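Local coordinates for cellulose 1,4-beta-cellobiosidase (PDB 4JJJ), which probably hydrolyses cellulose to cellobiose, the chain here being the family 48 glycoside hydrolase domain of a longer, modular cellulase, at residues 229-234 against 326-331; 294-299 against 357-362; 334-339 against 351-356; 372-377 against 398-403. The protein carries 1 engineered substitution. One frame throughout, in Å; residues are numbered along the deposited sequence. Where two conformers were deposited one is given.

Contact 1 of 4, residues 229-234 against 326-331; sequences AVQVMF and YQNVLA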
loop_
_atom_site.group_PDB
_atom_site.type_symbol
_atom_site.label_atom_id
_atom_site.label_comp_id
_atom_site.label_asym_id
_atom_site.label_seq_id
_atom_site.Cartn_x
_atom_site.Cartn_y
_atom_site.Cartn_z
ATOM N N ALA A 229 7.926 3.733 5.653
ATOM C CA ALA A 229 9.125 3.278 6.367
ATOM C C ALA A 229 10.209 4.386 6.358
ATOM O O ALA A 229 10.818 4.691 7.367
ATOM C CB ALA A 229 9.627 2.043 5.746
ATOM N N VAL A 230 10.398 5.076 5.247
ATOM C CA VAL A 230 11.275 6.222 5.188
ATOM C C VAL A 230 10.785 7.372 6.039
ATOM O O VAL A 230 11.541 7.910 6.811
ATOM C CB VAL A 230 11.443 6.731 3.720
ATOM C CG1 VAL A 230 12.254 8.063 3.650
ATOM C CG2 VAL A 230 12.091 5.655 2.830
ATOM N N GLN A 231 9.522 7.716 5.981
ATOM C CA GLN A 231 8.945 8.703 6.810
ATOM C C GLN A 231 9.143 8.414 8.315
ATOM O O GLN A 231 9.476 9.299 9.084
ATOM C CB GLN A 231 7.424 8.767 6.499
ATOM C CG GLN A 231 6.634 9.622 7.380
ATOM C CD GLN A 231 5.141 9.429 7.214
ATOM O OE1 GLN A 231 4.719 8.548 6.499
ATOM N NE2 GLN A 231 4.329 10.310 7.853
ATOM N N VAL A 232 8.988 7.163 8.696
ATOM C CA VAL A 232 9.201 6.755 10.114
ATOM C C VAL A 232 10.633 7.075 10.534
ATOM O O VAL A 232 10.880 7.643 11.615
ATOM C CB VAL A 232 8.911 5.252 10.361
ATOM C CG1 VAL A 232 9.443 4.839 11.725
ATOM C CG2 VAL A 232 7.449 5.022 10.144
ATOM N N MET A 233 11.593 6.834 9.617
ATOM C CA MET A 233 12.971 7.027 9.975
ATOM C C MET A 233 13.316 8.498 9.995
ATOM O O MET A 233 14.231 8.910 10.741
ATOM C CB MET A 233 13.855 6.207 9.071
ATOM C CG MET A 233 13.736 4.736 9.274
ATOM S SD MET A 233 13.857 4.174 11.017
ATOM C CE MET A 233 15.295 4.881 11.439
ATOM N N PHE A 234 12.671 9.373 9.235
ATOM C CA PHE A 234 12.829 10.825 9.445
ATOM C C PHE A 234 12.537 11.180 10.892
ATOM O O PHE A 234 13.255 11.866 11.615
ATOM C CB PHE A 234 11.910 11.624 8.540
ATOM C CG PHE A 234 11.816 13.039 8.913
ATOM C CD1 PHE A 234 12.777 13.958 8.534
ATOM C CD2 PHE A 234 10.780 13.488 9.652
ATOM C CE1 PHE A 234 12.706 15.290 8.902
ATOM C CE2 PHE A 234 10.658 14.783 10.025
ATOM C CZ PHE A 234 11.673 15.731 9.689
ATOM N N TYR A 326 -1.251 7.418 -1.880
ATOM C CA TYR A 326 0.114 6.878 -1.760
ATOM C C TYR A 326 1.159 7.949 -1.558
ATOM O O TYR A 326 2.262 7.690 -1.158
ATOM C CB TYR A 326 0.532 6.014 -2.966
ATOM C CG TYR A 326 -0.086 4.633 -2.987
ATOM C CD1 TYR A 326 -1.345 4.353 -2.528
ATOM C CD2 TYR A 326 0.639 3.640 -3.641
ATOM C CE1 TYR A 326 -1.851 3.076 -2.613
ATOM C CE2 TYR A 326 0.169 2.332 -3.705
ATOM C CZ TYR A 326 -1.042 2.060 -3.204
ATOM O OH TYR A 326 -1.495 0.759 -3.241
ATOM N N GLN A 327 0.845 9.197 -1.961
ATOM C CA GLN A 327 1.927 10.161 -1.992
ATOM C C GLN A 327 2.428 10.475 -0.599
ATOM O O GLN A 327 1.645 10.417 0.354
ATOM C CB GLN A 327 1.529 11.458 -2.720
ATOM C CG GLN A 327 0.848 11.234 -4.097
ATOM C CD GLN A 327 1.688 10.298 -4.989
ATOM O OE1 GLN A 327 1.145 9.203 -5.386
ATOM N NE2 GLN A 327 2.873 10.540 -5.170
ATOM N N ASN A 328 3.687 10.853 -0.519
ATOM C CA ASN A 328 4.275 11.042 0.787
ATOM C C ASN A 328 5.247 12.176 0.711
ATOM O O ASN A 328 6.449 11.986 0.517
ATOM C CB ASN A 328 4.936 9.763 1.300
ATOM C CG ASN A 328 5.161 9.795 2.776
ATOM O OD1 ASN A 328 5.521 10.824 3.337
ATOM N ND2 ASN A 328 4.901 8.663 3.452
ATOM N N VAL A 329 4.661 13.354 0.910
ATOM C CA VAL A 329 5.467 14.548 0.741
ATOM C C VAL A 329 6.482 14.669 1.892
ATOM O O VAL A 329 7.505 15.387 1.745
ATOM C CB VAL A 329 4.592 15.767 0.642
ATOM C CG1 VAL A 329 3.799 15.680 -0.670
ATOM C CG2 VAL A 329 3.767 16.071 1.877
ATOM N N LEU A 330 6.207 14.037 3.018
ATOM C CA LEU A 330 7.151 14.059 4.145
ATOM C C LEU A 330 8.336 13.189 3.847
ATOM O O LEU A 330 9.475 13.664 3.992
ATOM C CB LEU A 330 6.392 13.598 5.429
ATOM C CG LEU A 330 7.070 13.687 6.790
ATOM C CD1 LEU A 330 8.335 12.826 6.852
ATOM C CD2 LEU A 330 7.420 15.137 7.148
ATOM N N ALA A 331 8.140 11.994 3.368
ATOM C CA ALA A 331 9.229 11.151 2.890
ATOM C C ALA A 331 10.037 11.848 1.776
ATOM O O ALA A 331 11.271 11.717 1.772
ATOM C CB ALA A 331 8.737 9.806 2.465
#
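Gln-231 and Ala-331 bring the two backbones closest, with CA atoms 4.6 Å apart. Residues 229-234 are helical; 326-331 run from a turn into the first turn of a helix. Asn-328 is the N-cap of that helix: its OD1 accepts from Ala-331 N at 2.9 Å. Its other amide atom reaches across the contact, ND2 donating to Gln-231 OE1 at 3.1 Å. That bond is nearly straight (166° at the hydrogen), and the donor stands above the carbonyl plane. The two amide planes are almost perpendicular. The extended Gln-231 chain also lays CG against Leu-330 CD1 at 3.7 Å, and the same methyl touches Phe-234 CD2 at 3.8 Å. Val-230 CG1 rests on Ala-331 CB. Gln-231 NE2 bonds Gln-427 of helix 416-432. Asn-328 lies about 6 Å, between side chains, from the engineered Asn-224, the predicted nucleophile position. The buried contact joins helix 223-242 to the start of helix 329-337. Helix 50-67 touches Ala-229 and Val-232, and helix 250-263 touches Ala-229 and Met-233.

Contact 2 of 4, residues 294-299 against 357-362; sequences HYLLSW and DRQLEF. With ZN (zinc ion), chain T; BGC (beta-D-glucopyranose), chain D.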
loop_
_atom_site.group_PDB
_atom_site.type_symbol
_atom_site.label_atom_id
_atom_site.label_comp_id
_atom_site.label_asym_id
_atom_site.label_seq_id
_atom_site.Cartn_x
_atom_site.Cartn_y
_atom_site.Cartn_z
ATOM N N HIS A 294 7.592 9.943 -14.168
ATOM C CA HIS A 294 6.448 10.789 -13.753
ATOM C C HIS A 294 6.700 11.395 -12.371
ATOM O O HIS A 294 6.039 12.345 -12.011
ATOM C CB HIS A 294 5.135 10.051 -13.838
ATOM C CG HIS A 294 5.118 8.744 -13.137
ATOM N ND1 HIS A 294 5.285 8.646 -11.762
ATOM C CD2 HIS A 294 5.013 7.489 -13.608
ATOM C CE1 HIS A 294 5.219 7.362 -11.440
ATOM N NE2 HIS A 294 5.052 6.638 -12.537
ATOM N N TYR A 295 7.699 10.839 -11.643
ATOM C CA TYR A 295 8.103 11.458 -10.372
ATOM C C TYR A 295 7.040 11.434 -9.324
ATOM O O TYR A 295 7.154 12.178 -8.318
ATOM C CB TYR A 295 8.629 12.877 -10.604
ATOM C CG TYR A 295 9.934 12.909 -11.364
ATOM C CD1 TYR A 295 11.120 12.472 -10.804
ATOM C CD2 TYR A 295 9.929 13.417 -12.656
ATOM C CE1 TYR A 295 12.311 12.579 -11.529
ATOM C CE2 TYR A 295 11.067 13.487 -13.395
ATOM C CZ TYR A 295 12.254 13.149 -12.818
ATOM O OH TYR A 295 13.502 13.204 -13.503
ATOM N N LEU A 296 6.085 10.524 -9.422
ATOM C CA LEU A 296 5.111 10.282 -8.373
ATOM C C LEU A 296 5.306 8.923 -7.757
ATOM O O LEU A 296 6.019 8.067 -8.351
ATOM C CB LEU A 296 3.694 10.380 -8.958
ATOM C CG LEU A 296 3.326 11.730 -9.505
ATOM C CD1 LEU A 296 1.944 11.667 -10.145
ATOM C CD2 LEU A 296 3.361 12.857 -8.497
ATOM N N LEU A 297 4.752 8.677 -6.563
ATOM C CA LEU A 297 4.756 7.324 -5.949
ATOM C C LEU A 297 3.616 6.523 -6.579
ATOM O O LEU A 297 2.454 6.680 -6.156
ATOM C CB LEU A 297 4.666 7.343 -4.445
ATOM C CG LEU A 297 5.944 7.843 -3.791
ATOM C CD1 LEU A 297 5.698 8.188 -2.368
ATOM C CD2 LEU A 297 6.924 6.599 -3.721
ATOM N N SER A 298 3.934 5.767 -7.640
ATOM C CA SER A 298 2.956 4.960 -8.266
ATOM C C SER A 298 2.534 3.712 -7.449
ATOM O O SER A 298 3.015 3.507 -6.356
ATOM C CB SER A 298 3.369 4.582 -9.641
ATOM O OG SER A 298 4.375 3.568 -9.561
ATOM N N TRP A 299 1.565 2.993 -8.009
ATOM C CA TRP A 299 0.963 1.897 -7.271
ATOM C C TRP A 299 1.906 0.793 -7.001
ATOM O O TRP A 299 1.772 0.068 -6.034
ATOM C CB TRP A 299 -0.205 1.352 -8.071
ATOM C CG TRP A 299 -1.186 0.472 -7.332
ATOM C CD1 TRP A 299 -1.252 -0.872 -7.317
ATOM C CD2 TRP A 299 -2.309 0.930 -6.595
ATOM N NE1 TRP A 299 -2.357 -1.302 -6.634
ATOM C CE2 TRP A 299 -3.039 -0.198 -6.190
ATOM C CE3 TRP A 299 -2.799 2.190 -6.317
ATOM C CZ2 TRP A 299 -4.228 -0.064 -5.450
ATOM C CZ3 TRP A 299 -3.928 2.319 -5.537
ATOM C CH2 TRP A 299 -4.634 1.207 -5.097
ATOM N N ASP A 357 8.437 18.226 -5.180
ATOM C CA ASP A 357 7.702 19.262 -5.900
ATOM C C ASP A 357 6.514 18.691 -6.693
ATOM O O ASP A 357 5.370 19.191 -6.549
ATOM C CB ASP A 357 8.650 19.991 -6.849
ATOM C CG ASP A 357 7.950 20.912 -7.825
ATOM O OD1 ASP A 357 7.225 21.770 -7.306
ATOM O OD2 ASP A 357 8.089 20.677 -9.087
ATOM N N ARG A 358 6.777 17.664 -7.498
ATOM C CA ARG A 358 5.768 17.100 -8.352
ATOM C C ARG A 358 4.549 16.528 -7.533
ATOM O O ARG A 358 3.380 16.714 -7.889
ATOM C CB ARG A 358 6.299 15.985 -9.216
ATOM C CG ARG A 358 5.388 15.595 -10.373
ATOM C CD ARG A 358 5.297 16.632 -11.458
ATOM N NE ARG A 358 6.531 16.991 -12.128
ATOM C CZ ARG A 358 6.998 16.294 -13.185
ATOM N NH1 ARG A 358 6.431 15.210 -13.633
ATOM N NH2 ARG A 358 8.076 16.696 -13.809
ATOM N N GLN A 359 4.872 15.897 -6.399
ATOM C CA GLN A 359 3.803 15.321 -5.579
ATOM C C GLN A 359 2.932 16.441 -5.022
ATOM O O GLN A 359 1.698 16.310 -5.015
ATOM C CB GLN A 359 4.394 14.512 -4.437
ATOM C CG GLN A 359 5.037 13.186 -4.855
ATOM C CD GLN A 359 5.430 12.333 -3.665
ATOM O OE1 GLN A 359 4.756 12.256 -2.638
ATOM N NE2 GLN A 359 6.631 11.796 -3.773
ATOM N N LEU A 360 3.491 17.571 -4.555
ATOM C CA LEU A 360 2.666 18.631 -4.079
ATOM C C LEU A 360 1.827 19.239 -5.183
ATOM O O LEU A 360 0.635 19.577 -4.899
ATOM C CB LEU A 360 3.519 19.724 -3.408
ATOM C CG LEU A 360 4.024 19.298 -1.996
ATOM C CD1 LEU A 360 5.252 20.175 -1.643
ATOM C CD2 LEU A 360 2.877 19.434 -1.010
ATOM N N GLU A 361 2.344 19.406 -6.377
ATOM C CA GLU A 361 1.510 19.920 -7.505
ATOM C C GLU A 361 0.359 18.961 -7.840
ATOM O O GLU A 361 -0.756 19.412 -7.956
ATOM C CB GLU A 361 2.362 20.059 -8.732
ATOM C CG GLU A 361 3.329 21.191 -8.646
ATOM C CD GLU A 361 3.982 21.517 -9.990
ATOM O OE1 GLU A 361 3.468 21.174 -11.049
ATOM O OE2 GLU A 361 5.123 22.094 -10.029
ATOM N N PHE A 362 0.667 17.660 -7.850
ATOM C CA PHE A 362 -0.338 16.608 -8.099
ATOM C C PHE A 362 -1.476 16.622 -7.101
ATOM O O PHE A 362 -2.636 16.654 -7.470
ATOM C CB PHE A 362 0.387 15.254 -8.018
ATOM C CG PHE A 362 -0.405 14.034 -8.255
ATOM C CD1 PHE A 362 -0.914 13.718 -9.484
ATOM C CD2 PHE A 362 -0.453 13.035 -7.268
ATOM C CE1 PHE A 362 -1.534 12.504 -9.723
ATOM C CE2 PHE A 362 -1.082 11.827 -7.540
ATOM C CZ PHE A 362 -1.616 11.543 -8.739
HETATM ZN ZN ZN T . 6.309 22.913 -8.670
HETATM C C2 BGC D . -2.484 -3.375 -3.685
HETATM C C3 BGC D . -2.281 -4.444 -4.760
HETATM C C4 BGC D . -0.849 -4.434 -5.188
HETATM C C5 BGC D . 0.138 -4.596 -4.064
HETATM C C6 BGC D . 1.601 -4.550 -4.490
HETATM C C1 BGC D . -1.403 -3.543 -2.656
HETATM O O1 BGC D . -1.511 -2.494 -1.680
HETATM O O2 BGC D . -3.793 -3.410 -3.078
HETATM O O3 BGC D . -3.126 -4.067 -5.876
HETATM O O4 BGC D . -0.753 -5.686 -5.953
HETATM O O5 BGC D . -0.082 -3.507 -3.152
HETATM O O6 BGC D . 1.835 -3.303 -5.206
HETATM O O HOH W 1 3.979 13.849 -13.035
HETATM O O HOH W 2 7.640 24.015 -9.780
#
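A water bridges His-294 and Arg-358. It donates to His-294 O at 2.7 Å and accepts from Arg-358 NH1 at 2.9 Å, lying at the edge of the guanidinium in its plane. Bends at chi2 and chi3 (70° and 60°) bring the guanidinium beside His-294 O and the Tyr-295 ring. Tyr-295 CD2 sits over one guanidinium face, 3.9 Å from Arg-358 NH2, with the ring and guanidinium planes steeply inclined. Arg-358 also makes a cation-pi contact with Tyr-396.

The apolar half centres on Leu-296. Its CD1 lies over the middle of the Phe-362 ring, 3.5 Å from the centroid, as a CH-pi contact. Its CD2 packs on Gln-359 CA. Within the loop, His-294 ND1 accepts from Leu-296 N at 3.1 Å, in the plane of the imidazole. Leu-297 CD1 touches the Gln-359 amide, whose NE2 bonds Ser-355 and whose OE1 bonds Asn-328 N.

Each segment also has a ligand of its own. Asp-357 OD1 and Glu-361 OE2, one helical turn apart, bind a zinc ion, with a water as third ligand in the model. At the far end of the loop, Trp-299 NE1 donates to glucose O3 at 3.0 Å. The chemistry implies a loop held to helix 348-365 by apolar contacts, a bridging water and the Ser-355 bond to Tyr-295 O, with its tryptophan extending into the glycan pocket.

Contact 3 of 4, residues 334-339 against 351-356; sequences ALSQVP and DWATSF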
loop_
_atom_site.group_PDB
_atom_site.type_symbol
_atom_site.label_atom_id
_atom_site.label_comp_id
_atom_site.label_asym_id
_atom_site.label_seq_id
_atom_site.Cartn_x
_atom_site.Cartn_y
_atom_site.Cartn_z
ATOM N N ALA A 334 12.177 14.468 3.232
ATOM C CA ALA A 334 13.304 13.841 3.980
ATOM C C ALA A 334 14.382 13.394 3.019
ATOM O O ALA A 334 15.599 13.674 3.274
ATOM C CB ALA A 334 12.865 12.704 4.890
ATOM N N LEU A 335 13.998 12.658 2.028
ATOM C CA LEU A 335 14.973 12.049 1.072
ATOM C C LEU A 335 15.702 13.122 0.261
ATOM O O LEU A 335 16.866 12.929 -0.137
ATOM C CB LEU A 335 14.338 11.016 0.177
ATOM C CG LEU A 335 13.899 9.738 0.847
ATOM C CD1 LEU A 335 12.872 9.036 -0.037
ATOM C CD2 LEU A 335 15.103 8.808 1.136
ATOM N N SER A 336 15.025 14.202 -0.023
ATOM C CA SER A 336 15.613 15.324 -0.798
ATOM C C SER A 336 16.411 16.315 0.042
ATOM O O SER A 336 17.417 16.848 -0.451
ATOM C CB SER A 336 14.589 16.030 -1.663
ATOM O OG SER A 336 13.572 16.674 -0.965
ATOM N N GLN A 337 16.033 16.539 1.294
ATOM C CA GLN A 337 16.609 17.637 2.086
ATOM C C GLN A 337 17.242 17.371 3.439
ATOM O O GLN A 337 17.864 18.286 3.998
ATOM C CB GLN A 337 15.549 18.686 2.345
ATOM C CG GLN A 337 15.183 19.422 1.093
ATOM C CD GLN A 337 14.406 20.738 1.362
ATOM O OE1 GLN A 337 14.687 21.473 2.326
ATOM N NE2 GLN A 337 13.441 21.012 0.540
ATOM N N VAL A 338 17.132 16.147 3.948
ATOM C CA VAL A 338 17.710 15.788 5.259
ATOM C C VAL A 338 18.931 14.955 5.052
ATOM O O VAL A 338 18.917 13.863 4.446
ATOM C CB VAL A 338 16.685 14.994 6.060
ATOM C CG1 VAL A 338 17.279 14.570 7.356
ATOM C CG2 VAL A 338 15.463 15.851 6.347
ATOM N N PRO A 339 20.087 15.477 5.429
ATOM C CA PRO A 339 21.350 14.734 4.960
ATOM C C PRO A 339 21.458 13.284 5.340
ATOM O O PRO A 339 21.996 12.493 4.547
ATOM C CB PRO A 339 22.498 15.576 5.574
ATOM C CG PRO A 339 21.892 16.932 5.732
ATOM C CD PRO A 339 20.385 16.814 5.995
ATOM N N ASP A 351 16.324 13.317 -7.912
ATOM C CA ASP A 351 15.058 12.653 -8.309
ATOM C C ASP A 351 14.019 12.914 -7.224
ATOM O O ASP A 351 12.838 13.201 -7.525
ATOM C CB ASP A 351 15.274 11.178 -8.638
ATOM C CG ASP A 351 15.932 10.940 -9.931
ATOM O OD1 ASP A 351 16.093 11.851 -10.774
ATOM O OD2 ASP A 351 16.360 9.796 -10.127
ATOM N N TRP A 352 14.410 12.750 -5.954
ATOM C CA TRP A 352 13.478 12.974 -4.813
ATOM C C TRP A 352 13.132 14.440 -4.681
ATOM O O TRP A 352 12.016 14.761 -4.305
ATOM C CB TRP A 352 14.029 12.374 -3.550
ATOM C CG TRP A 352 13.694 10.898 -3.488
ATOM C CD1 TRP A 352 14.538 9.831 -3.732
ATOM C CD2 TRP A 352 12.435 10.353 -3.277
ATOM N NE1 TRP A 352 13.851 8.648 -3.602
ATOM C CE2 TRP A 352 12.556 8.965 -3.286
ATOM C CE3 TRP A 352 11.175 10.918 -2.996
ATOM C CZ2 TRP A 352 11.479 8.145 -3.054
ATOM C CZ3 TRP A 352 10.124 10.094 -2.710
ATOM C CH2 TRP A 352 10.265 8.708 -2.751
ATOM N N ALA A 353 14.070 15.376 -5.032
ATOM C CA ALA A 353 13.699 16.804 -4.988
ATOM C C ALA A 353 12.650 17.121 -6.083
ATOM O O ALA A 353 11.629 17.823 -5.835
ATOM C CB ALA A 353 14.902 17.660 -5.142
ATOM N N THR A 354 12.812 16.490 -7.233
ATOM C CA THR A 354 11.802 16.649 -8.310
ATOM C C THR A 354 10.468 16.043 -7.869
ATOM O O THR A 354 9.448 16.674 -8.025
ATOM C CB THR A 354 12.306 16.005 -9.579
ATOM O OG1 THR A 354 13.549 16.598 -9.943
ATOM C CG2 THR A 354 11.337 16.163 -10.670
ATOM N N SER A 355 10.545 14.884 -7.295
ATOM C CA SER A 355 9.311 14.203 -6.774
ATOM C C SER A 355 8.588 14.990 -5.663
ATOM O O SER A 355 7.365 15.038 -5.643
ATOM C CB SER A 355 9.615 12.772 -6.281
ATOM O OG SER A 355 8.430 12.047 -5.963
ATOM N N PHE A 356 9.351 15.565 -4.717
ATOM C CA PHE A 356 8.777 16.382 -3.657
ATOM C C PHE A 356 7.866 17.456 -4.268
ATOM O O PHE A 356 6.693 17.638 -3.888
ATOM C CB PHE A 356 9.883 16.934 -2.799
ATOM C CG PHE A 356 9.463 17.865 -1.690
ATOM C CD1 PHE A 356 8.426 17.555 -0.847
ATOM C CD2 PHE A 356 10.143 19.043 -1.423
ATOM C CE1 PHE A 356 8.051 18.381 0.194
ATOM C CE2 PHE A 356 9.814 19.873 -0.386
ATOM C CZ PHE A 356 8.753 19.553 0.436
#
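Two helices that follow each other in the chain, 329-337 and 348-365, pack together here as a helical hairpin. Their backbones are close, with Ser-336 and Ala-353 CA atoms 4.8 Å apart. Small residues allow this: Ser-336 CB lies 3.5 Å from Ala-353 N and 3.9 Å from Ala-353 CB. A chi1 of 64° sets the serine OG between its own N and carbonyl carbon, where it bonds Ala-332 O.

Leu-335 and Trp-352 carry the apolar side of the contact. Leu-335 CD1 stands over the six-membered ring of the indole, 3.4 Å from its centroid and 16° off the normal, in a CH-pi contact. Leu-335 CB covers the same indole nearer its root, 3.7 Å from Trp-352 CG. The indole is also held by Trp-352 NE1, which bonds Gly-260 O. A serine in place of Trp-352 would probably leave the Leu-335 methyl over a gap and Gly-260 O without this donor.

One turn on from Trp-352, Phe-356 meets Ser-336, with Ser-336 OG 4.1 Å from Phe-356 CB. Its ring has a cation-pi partner in Arg-436. This pairing of consecutive helices is consistent with the (alpha/alpha)6 fold of the family.

Contact 4 of 4, residues 372-377 against 398-403; sequences GIAGGA and MYYDWQ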
loop_
_atom_site.group_PDB
_atom_site.type_symbol
_atom_site.label_atom_id
_atom_site.label_comp_id
_atom_site.label_asym_id
_atom_site.label_seq_id
_atom_site.Cartn_x
_atom_site.Cartn_y
_atom_site.Cartn_z
ATOM N N GLY A 372 -11.891 17.451 -0.659
ATOM C CA GLY A 372 -11.284 16.140 -0.762
ATOM C C GLY A 372 -10.402 16.007 -1.982
ATOM O O GLY A 372 -10.610 16.656 -3.009
ATOM N N ILE A 373 -9.430 15.129 -1.916
ATOM C CA ILE A 373 -8.402 14.876 -2.940
ATOM C C ILE A 373 -8.778 13.741 -3.870
ATOM O O ILE A 373 -8.934 12.574 -3.441
ATOM C CB ILE A 373 -7.019 14.684 -2.354
ATOM C CG1 ILE A 373 -6.716 15.706 -1.205
ATOM C CG2 ILE A 373 -5.949 14.666 -3.428
ATOM C CD1 ILE A 373 -6.745 17.177 -1.561
ATOM N N ALA A 374 -8.967 14.090 -5.126
ATOM C CA ALA A 374 -9.412 13.087 -6.143
ATOM C C ALA A 374 -8.324 12.109 -6.494
ATOM O O ALA A 374 -7.172 12.186 -5.999
ATOM C CB ALA A 374 -9.903 13.791 -7.365
ATOM N N GLY A 375 -8.642 11.157 -7.372
ATOM C CA GLY A 375 -7.900 9.903 -7.404
ATOM C C GLY A 375 -6.459 9.970 -7.799
ATOM O O GLY A 375 -5.567 9.542 -7.055
ATOM N N GLY A 376 -6.185 10.394 -9.025
ATOM C CA GLY A 376 -4.828 10.374 -9.536
ATOM C C GLY A 376 -4.705 10.513 -11.038
ATOM O O GLY A 376 -5.606 11.090 -11.682
ATOM N N ALA A 377 -3.683 9.957 -11.592
ATOM C CA ALA A 377 -3.489 10.050 -13.020
ATOM C C ALA A 377 -2.587 8.911 -13.470
ATOM O O ALA A 377 -1.838 8.276 -12.743
ATOM C CB ALA A 377 -2.775 11.366 -13.369
ATOM N N MET A 398 -0.111 13.086 -18.386
ATOM C CA MET A 398 -0.863 11.938 -17.885
ATOM C C MET A 398 -2.331 12.262 -17.744
ATOM O O MET A 398 -2.730 13.450 -17.738
ATOM C CB MET A 398 -0.211 11.466 -16.548
ATOM C CG MET A 398 1.147 10.987 -16.717
ATOM S SD MET A 398 1.671 9.978 -15.274
ATOM C CE MET A 398 1.610 11.299 -14.053
ATOM N N TYR A 399 -3.155 11.201 -17.672
ATOM C CA TYR A 399 -4.554 11.362 -17.724
ATOM C C TYR A 399 -5.226 11.194 -16.412
ATOM O O TYR A 399 -4.989 10.161 -15.756
ATOM C CB TYR A 399 -5.146 10.353 -18.728
ATOM C CG TYR A 399 -4.623 10.651 -20.149
ATOM C CD1 TYR A 399 -5.157 11.676 -20.856
ATOM C CD2 TYR A 399 -3.567 9.938 -20.651
ATOM C CE1 TYR A 399 -4.640 11.999 -22.117
ATOM C CE2 TYR A 399 -3.054 10.250 -21.900
ATOM C CZ TYR A 399 -3.627 11.272 -22.602
ATOM O OH TYR A 399 -3.116 11.658 -23.861
ATOM N N TYR A 400 -6.145 12.081 -16.046
ATOM C CA TYR A 400 -6.895 11.971 -14.785
ATOM C C TYR A 400 -7.650 10.664 -14.689
ATOM O O TYR A 400 -8.363 10.271 -15.600
ATOM C CB TYR A 400 -7.879 13.152 -14.633
ATOM C CG TYR A 400 -8.805 12.958 -13.465
ATOM C CD1 TYR A 400 -8.299 12.974 -12.175
ATOM C CD2 TYR A 400 -10.141 12.762 -13.608
ATOM C CE1 TYR A 400 -9.081 12.740 -11.075
ATOM C CE2 TYR A 400 -10.973 12.604 -12.553
ATOM C CZ TYR A 400 -10.473 12.539 -11.221
ATOM O OH TYR A 400 -11.278 12.338 -10.102
ATOM N N ASP A 401 -7.496 9.946 -13.584
ATOM C CA ASP A 401 -8.166 8.691 -13.313
ATOM C C ASP A 401 -8.813 8.792 -11.919
ATOM O O ASP A 401 -8.159 8.916 -10.912
ATOM C CB ASP A 401 -7.271 7.452 -13.372
ATOM C CG ASP A 401 -8.040 6.153 -13.504
ATOM O OD1 ASP A 401 -9.208 6.111 -13.060
ATOM O OD2 ASP A 401 -7.435 5.207 -14.102
ATOM N N TRP A 402 -10.146 8.846 -11.940
ATOM C CA TRP A 402 -10.909 8.962 -10.698
ATOM C C TRP A 402 -10.838 7.684 -9.779
ATOM O O TRP A 402 -11.167 7.732 -8.631
ATOM C CB TRP A 402 -12.362 9.192 -10.945
ATOM C CG TRP A 402 -13.175 8.140 -11.630
ATOM C CD1 TRP A 402 -13.218 7.848 -12.942
ATOM C CD2 TRP A 402 -14.013 7.169 -10.955
ATOM N NE1 TRP A 402 -14.070 6.792 -13.155
ATOM C CE2 TRP A 402 -14.617 6.402 -11.949
ATOM C CE3 TRP A 402 -14.371 6.972 -9.636
ATOM C CZ2 TRP A 402 -15.451 5.316 -11.658
ATOM C CZ3 TRP A 402 -15.230 5.967 -9.324
ATOM C CH2 TRP A 402 -15.754 5.118 -10.352
ATOM N N GLN A 403 -10.284 6.608 -10.367
ATOM C CA GLN A 403 -10.188 5.304 -9.715
ATOM C C GLN A 403 -8.881 4.597 -10.128
ATOM O O GLN A 403 -8.851 3.561 -10.726
ATOM C CB GLN A 403 -11.407 4.402 -10.014
ATOM C CG GLN A 403 -11.750 4.333 -11.519
ATOM C CD GLN A 403 -12.831 3.352 -11.841
ATOM O OE1 GLN A 403 -13.330 2.564 -10.978
ATOM N NE2 GLN A 403 -13.082 3.229 -13.181
#
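Asp-401 N donates to Gly-376 O at 2.9 Å, nearly straight at the hydrogen (174°), with the donor above the carbonyl plane. Next to it Ala-377 and Tyr-400 form an antiparallel non-hydrogen-bonded pair, their CA atoms 4.3 Å apart. Two CA-H...O contacts add to this, from Ala-377 CA to Tyr-399 O at 3.1 Å and from Tyr-400 CA to Gly-376 O at 3.5 Å.

A side chain on Gly-375 would run into the carbonyls of Asp-401 and Trp-402. At the backbone angles of Gly-376 any CB would collide with the carbonyl O of Gly-375.

Among the side chains, Tyr-400 reaches along the glycine segment. With CG opposite the backbone N (chi1 171°), its ring passes Gly-376 O, and OH ends 3.4 Å from Ala-374 CB. An alanine at Tyr-400 is likely to open a gap beside Ala-374 and uncover Gly-376 O on that side. Ala-377 CB packs against Met-398 CB at 4.1 Å.

Beyond Asp-401 the chain turns: its OD1 accepts from Gln-403 N at 2.9 Å, an Asx turn. The two strands are the inner pair of a four-stranded antiparallel sheet, between 321-323 and 394-395. Helix 348-365 packs on Ala-377, and strand 488-496 on Ala-374 and Tyr-400.

Contacts 1, 2 and 3 form one cluster, with centres 11 to 13 Å apart. Contacts 1 and 3 share helix 329-337, and contacts 2 and 3 share helix 348-365. Contact 4 belongs to the antiparallel sheet of strands 321-323, 376-378, 398-401 and 394-395. Its centre is about 12 Å from that of contact 2, which it touches through Phe-362 and Met-398. The centres of contacts 1 and 3 are 21 and 24 Å from it, and neither touches it. Along the chain contacts 1 and 2 cross, contact 3 is nested inside contact 2, and contact 4 follows. Contact 2 thus joins the helix cluster to the sheet. Tyr-326 of contact 1 and Trp-299 of contact 2 stack at the glycan pocket.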